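Local coordinates for protein TRAP dicarboxylate transporter, DctP subunit (Ochrobactrum anthropi, PDB 4P47) that probably captures a solute, perhaps a dicarboxylate, in the periplasm and delivers it to a TRAP-type membrane transporter, at residues Gln30-Ala35 against Val88-Met93; Gly47-Ala52 against Val65-Gly70. All blocks are in the same frame, centred on the assembly; numbering follows the deposited sequence. Where two conformers were deposited one is given.

Interaction 1 of 2, residues Gln30-Ala35 against Val88-Met93; sequences QTIKFA and VEMTVM
The ring of Phe34 carries the methyl of Met90 over one face, CE standing 4.1 Å from the Phe34 ring centroid and only 12° off its normal. SD lies farther out above the same face, which makes this a Met-aromatic contact with the methyl leading. At the ring edge, in plane, comes Val92 N, and Val92 CG1 touches Phe34 CE1 at 3.8 Å. With CG anti to the backbone N (chi1 -172°), the Phe34 ring is carried along the neighbouring strand to Val92. Ile32 CG2 packs on the Met90 sulfur beside it. Strands 30-35 and 90-94 run parallel here, as in the alpha/beta lobes of periplasmic binding proteins, and Phe34 pairs with Met90. Met90 N donates to Lys33 O, and Ala35 N donates to Met90 O at 2.9 Å. Before the strand pairing begins, the side chain of Glu89 takes over: its OE1 accepts from Lys33 N at 2.9 Å, on the anti side and 34° out of the carboxylate plane. A water donates to both Glu89 OE2 and Thr31 O. Beyond the last backbone bond, Thr91 OG1 donates to Ala35 O at 2.7 Å from above the carbonyl plane, while Ala35 CB rests on Val88 CG1.

Interaction 2 of 2, residues Gly47-Ala52 against Val65-Gly70; sequences GMEKFA and VKLFPG
Val65 meets the helix at Ala52, its CB 3.8 Å from Ala52 CB, and its CG2 comes within 3.9 Å of Phe51 CE2. CG1, placed anti to the backbone N (chi1 -179°), touches both Ala52 CB and Phe51 CE2. A glycine here would probably open a gap beside Ala52 CB and leave Phe51 CE2 without its partner on the strand. A water bridges the two backbones at this point, accepting from Val65 N at 2.8 Å and donating to Ala52 O. Lys66 points away from the helix and pairs through its backbone with Ile32 and Phe34. Leu67 returns to the helix with both methyls on Met48 CB, CD1 at 3.9 Å; CD1 also lies 3.8 Å from Glu49 CG, and CD2, more loosely, meets Ala52 CB. This is helix 43-58 packing nearly antiparallel to strand 63-68 in a beta-alpha-beta crossover from strand 30-35, the segment axes 8.8 Å apart. Direct contact between the segments is apolar, even Glu49 touching through its aliphatic CG, so shape and hydrophobic burial probably hold helix to strand here, with the bridging water as a polar supplement.

Strand 30-35, one side of interaction 1, lies between strands 63-68 and 90-94 in one sheet, and the contact centres are about 8 Å apart. In chain order come strand 30-35, helix 43-58, strand 63-68, helix 76-85 and strand 90-94, so both segments of interaction 2 fall between those of interaction 1. Probable backbone hydrogen bonds from Lys66 N to Ile32 O and from Phe68 N to Phe34 O join them. Phe34 and Phe51 also meet, their ring planes at about 80°, so one hydrophobic layer runs from Met90 to the helix. Together they build part of an alpha/beta lobe of this solute-binding protein.

Interaction 1 of 2, residues Gln30-Ala35 against Val88-Met93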
loop_
_atom_site.group_PDB
_atom_site.type_symbol
_atom_site.label_atom_id
_atom_site.label_comp_id
_atom_site.label_asym_id
_atom_site.label_seq_id
_atom_site.Cartn_x
_atom_site.Cartn_y
_atom_site.Cartn_z
ATOM N N GLN A 30 -9.884 -1.567 28.908
ATOM C CA GLN A 30 -8.629 -1.377 28.168
ATOM C C GLN A 30 -8.705 -0.083 27.373
ATOM O O GLN A 30 -9.782 0.358 26.961
ATOM C CB GLN A 30 -8.363 -2.534 27.208
ATOM C CG GLN A 30 -8.319 -3.922 27.854
ATOM C CD GLN A 30 -7.071 -4.183 28.700
ATOM O OE1 GLN A 30 -6.109 -3.411 28.692
ATOM N NE2 GLN A 30 -7.087 -5.287 29.425
ATOM N N THR A 31 -7.558 0.536 27.156
ATOM C CA THR A 31 -7.508 1.700 26.293
ATOM C C THR A 31 -6.482 1.437 25.220
ATOM O O THR A 31 -5.360 1.025 25.497
ATOM C CB THR A 31 -7.153 2.987 27.059
ATOM O OG1 THR A 31 -8.148 3.234 28.056
ATOM C CG2 THR A 31 -7.102 4.183 26.114
ATOM N N ILE A 32 -6.894 1.664 23.985
ATOM C CA ILE A 32 -6.040 1.447 22.850
ATOM C C ILE A 32 -5.872 2.741 22.075
ATOM O O ILE A 32 -6.852 3.284 21.565
ATOM C CB ILE A 32 -6.656 0.412 21.908
ATOM C CG1 ILE A 32 -6.732 -0.953 22.585
ATOM C CG2 ILE A 32 -5.845 0.342 20.617
ATOM C CD1 ILE A 32 -7.405 -2.039 21.721
ATOM N N LYS A 33 -4.642 3.239 21.995
ATOM C CA LYS A 33 -4.322 4.376 21.141
ATOM C C LYS A 33 -3.958 3.839 19.760
ATOM O O LYS A 33 -3.096 2.978 19.646
ATOM C CB LYS A 33 -3.163 5.180 21.736
ATOM C CG LYS A 33 -3.447 5.715 23.132
ATOM C CD LYS A 33 -2.271 6.504 23.723
ATOM C CE LYS A 33 -2.573 7.017 25.132
ATOM N NZ LYS A 33 -1.491 7.887 25.686
ATOM N N PHE A 34 -4.618 4.349 18.723
ATOM C CA PHE A 34 -4.477 3.841 17.357
ATOM C C PHE A 34 -4.078 5.013 16.473
ATOM O O PHE A 34 -4.895 5.901 16.194
ATOM C CB PHE A 34 -5.833 3.241 16.942
ATOM C CG PHE A 34 -5.859 2.483 15.632
ATOM C CD1 PHE A 34 -4.754 2.331 14.833
ATOM C CD2 PHE A 34 -7.032 1.896 15.242
ATOM C CE1 PHE A 34 -4.836 1.612 13.609
ATOM C CE2 PHE A 34 -7.126 1.187 14.064
ATOM C CZ PHE A 34 -6.020 1.038 13.243
ATOM N N ALA A 35 -2.815 5.014 16.062
ATOM C CA ALA A 35 -2.232 6.134 15.333
ATOM C C ALA A 35 -2.129 5.843 13.836
ATOM O O ALA A 35 -1.928 4.706 13.421
ATOM C CB ALA A 35 -0.860 6.407 15.871
ATOM N N VAL A 88 2.629 3.269 22.056
ATOM C CA VAL A 88 1.425 3.436 21.245
ATOM C C VAL A 88 0.947 2.013 20.986
ATOM O O VAL A 88 1.745 1.174 20.581
ATOM C CB VAL A 88 1.744 4.163 19.936
ATOM C CG1 VAL A 88 0.526 4.240 19.048
ATOM C CG2 VAL A 88 2.281 5.568 20.241
ATOM N N GLU A 89 -0.328 1.706 21.231
ATOM C CA GLU A 89 -0.803 0.316 21.109
ATOM C C GLU A 89 -0.996 -0.160 19.687
ATOM O O GLU A 89 -0.687 -1.310 19.373
ATOM C CB GLU A 89 -2.121 0.109 21.841
ATOM C CG GLU A 89 -2.000 0.114 23.363
ATOM C CD GLU A 89 -1.835 1.493 23.967
ATOM O OE1 GLU A 89 -2.206 2.495 23.331
ATOM O OE2 GLU A 89 -1.323 1.562 25.112
ATOM N N MET A 90 -1.554 0.686 18.831
ATOM C CA MET A 90 -1.892 0.247 17.470
ATOM C C MET A 90 -1.509 1.263 16.414
ATOM O O MET A 90 -1.474 2.464 16.669
ATOM C CB MET A 90 -3.397 -0.041 17.324
ATOM C CG MET A 90 -3.842 -1.364 17.935
ATOM S SD MET A 90 -5.572 -1.814 17.612
ATOM C CE MET A 90 -5.463 -2.029 15.829
ATOM N N THR A 91 -1.245 0.772 15.212
ATOM C CA THR A 91 -1.069 1.642 14.068
ATOM C C THR A 91 -1.422 0.872 12.808
ATOM O O THR A 91 -1.560 -0.367 12.819
ATOM C CB THR A 91 0.355 2.210 13.992
ATOM O OG1 THR A 91 0.404 3.294 13.063
ATOM C CG2 THR A 91 1.343 1.158 13.563
ATOM N N VAL A 92 -1.598 1.611 11.724
ATOM C CA VAL A 92 -1.757 1.048 10.394
ATOM C C VAL A 92 -0.869 1.843 9.436
ATOM O O VAL A 92 -0.818 3.066 9.506
ATOM C CB VAL A 92 -3.260 1.031 9.967
ATOM C CG1 VAL A 92 -3.890 2.433 10.043
ATOM C CG2 VAL A 92 -3.415 0.404 8.598
ATOM N N MET A 93 -0.119 1.154 8.592
ATOM C CA MET A 93 0.798 1.845 7.670
ATOM C C MET A 93 1.135 0.938 6.513
ATOM O O MET A 93 0.898 -0.261 6.564
ATOM C CB MET A 93 2.107 2.228 8.371
ATOM C CG MET A 93 2.943 1.016 8.773
ATOM S SD MET A 93 4.473 1.459 9.661
ATOM C CE MET A 93 3.736 1.936 11.194
HETATM O O HOH W 1 -3.137 0.925 27.230
#

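Interaction 2 of 2, residues Gly47-Ala52 against Val65-Gly70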
loop_
_atom_site.group_PDB
_atom_site.type_symbol
_atom_site.label_atom_id
_atom_site.label_comp_id
_atom_site.label_asym_id
_atom_site.label_seq_id
_atom_site.Cartn_x
_atom_site.Cartn_y
_atom_site.Cartn_z
ATOM N N GLY A 47 -11.708 3.479 7.929
ATOM C CA GLY A 47 -11.523 2.125 8.438
ATOM C C GLY A 47 -11.229 2.110 9.932
ATOM O O GLY A 47 -11.750 1.270 10.676
ATOM N N MET A 48 -10.397 3.037 10.389
ATOM C CA MET A 48 -10.079 3.136 11.812
ATOM C C MET A 48 -11.321 3.424 12.651
ATOM O O MET A 48 -11.492 2.882 13.739
ATOM C CB MET A 48 -9.056 4.239 12.044
ATOM C CG MET A 48 -7.688 3.904 11.460
ATOM S SD MET A 48 -6.573 5.315 11.375
ATOM C CE MET A 48 -6.141 5.482 13.115
ATOM N N GLU A 49 -12.204 4.266 12.129
ATOM C CA GLU A 49 -13.445 4.599 12.829
ATOM C C GLU A 49 -14.370 3.397 12.913
ATOM O O GLU A 49 -14.984 3.150 13.951
ATOM C CB GLU A 49 -14.156 5.767 12.121
ATOM C CG GLU A 49 -13.406 7.072 12.278
ATOM C CD GLU A 49 -13.847 8.157 11.314
ATOM O OE1 GLU A 49 -14.521 7.849 10.313
ATOM O OE2 GLU A 49 -13.502 9.328 11.571
ATOM N N LYS A 50 -14.458 2.626 11.833
ATOM C CA LYS A 50 -15.234 1.398 11.848
ATOM C C LYS A 50 -14.666 0.414 12.869
ATOM O O LYS A 50 -15.415 -0.187 13.658
ATOM C CB LYS A 50 -15.301 0.761 10.456
ATOM C CG LYS A 50 -16.056 -0.566 10.376
ATOM C CD LYS A 50 -17.515 -0.480 10.755
ATOM C CE LYS A 50 -18.264 0.425 9.846
ATOM N NZ LYS A 50 -19.723 0.293 10.155
ATOM N N PHE A 51 -13.347 0.228 12.845
ATOM C CA PHE A 51 -12.662 -0.621 13.820
ATOM C C PHE A 51 -13.019 -0.205 15.251
ATOM O O PHE A 51 -13.402 -1.030 16.086
ATOM C CB PHE A 51 -11.150 -0.575 13.581
ATOM C CG PHE A 51 -10.360 -1.292 14.637
ATOM C CD1 PHE A 51 -10.216 -2.687 14.608
ATOM C CD2 PHE A 51 -9.785 -0.606 15.689
ATOM C CE1 PHE A 51 -9.506 -3.348 15.585
ATOM C CE2 PHE A 51 -9.072 -1.277 16.659
ATOM C CZ PHE A 51 -8.933 -2.659 16.598
ATOM N N ALA A 52 -12.874 1.084 15.542
ATOM C CA ALA A 52 -13.138 1.590 16.896
ATOM C C ALA A 52 -14.580 1.306 17.322
ATOM O O ALA A 52 -14.836 0.921 18.457
ATOM C CB ALA A 52 -12.849 3.090 16.961
ATOM N N VAL A 65 -11.118 2.531 21.836
ATOM C CA VAL A 65 -10.075 2.823 20.857
ATOM C C VAL A 65 -10.088 4.312 20.585
ATOM O O VAL A 65 -11.093 4.852 20.138
ATOM C CB VAL A 65 -10.314 2.042 19.567
ATOM C CG1 VAL A 65 -9.214 2.320 18.555
ATOM C CG2 VAL A 65 -10.415 0.558 19.865
ATOM N N LYS A 66 -8.990 4.968 20.919
ATOM C CA LYS A 66 -8.810 6.399 20.708
ATOM C C LYS A 66 -7.911 6.630 19.495
ATOM O O LYS A 66 -6.772 6.147 19.452
ATOM C CB LYS A 66 -8.185 7.001 21.963
ATOM C CG LYS A 66 -7.972 8.476 21.926
ATOM C CD LYS A 66 -7.515 8.947 23.292
ATOM C CE LYS A 66 -7.253 10.428 23.337
ATOM N NZ LYS A 66 -6.847 10.768 24.743
ATOM N N LEU A 67 -8.414 7.383 18.521
ATOM C CA LEU A 67 -7.708 7.588 17.245
ATOM C C LEU A 67 -6.754 8.771 17.288
ATOM O O LEU A 67 -7.094 9.839 17.835
ATOM C CB LEU A 67 -8.709 7.773 16.098
ATOM C CG LEU A 67 -9.753 6.675 15.928
ATOM C CD1 LEU A 67 -10.466 6.894 14.606
ATOM C CD2 LEU A 67 -9.146 5.275 15.989
ATOM N N PHE A 68 -5.576 8.598 16.703
ATOM C CA PHE A 68 -4.592 9.668 16.582
ATOM C C PHE A 68 -4.220 9.756 15.121
ATOM O O PHE A 68 -3.134 9.330 14.710
ATOM C CB PHE A 68 -3.341 9.410 17.425
ATOM C CG PHE A 68 -3.560 9.535 18.905
ATOM C CD1 PHE A 68 -4.199 8.525 19.607
ATOM C CD2 PHE A 68 -3.108 10.648 19.609
ATOM C CE1 PHE A 68 -4.383 8.615 20.985
ATOM C CE2 PHE A 68 -3.296 10.744 20.972
ATOM C CZ PHE A 68 -3.942 9.743 21.660
ATOM N N PRO A 69 -5.126 10.321 14.314
ATOM C CA PRO A 69 -4.884 10.480 12.883
ATOM C C PRO A 69 -3.969 11.668 12.573
ATOM O O PRO A 69 -3.593 12.404 13.467
ATOM C CB PRO A 69 -6.293 10.711 12.345
ATOM C CG PRO A 69 -6.963 11.463 13.411
ATOM C CD PRO A 69 -6.437 10.866 14.705
ATOM N N GLY A 70 -3.593 11.815 11.308
ATOM C CA GLY A 70 -2.897 13.000 10.830
ATOM C C GLY A 70 -1.414 13.018 11.130
ATOM O O GLY A 70 -0.754 14.042 10.969
HETATM O O HOH W 2 -13.716 2.316 20.718
#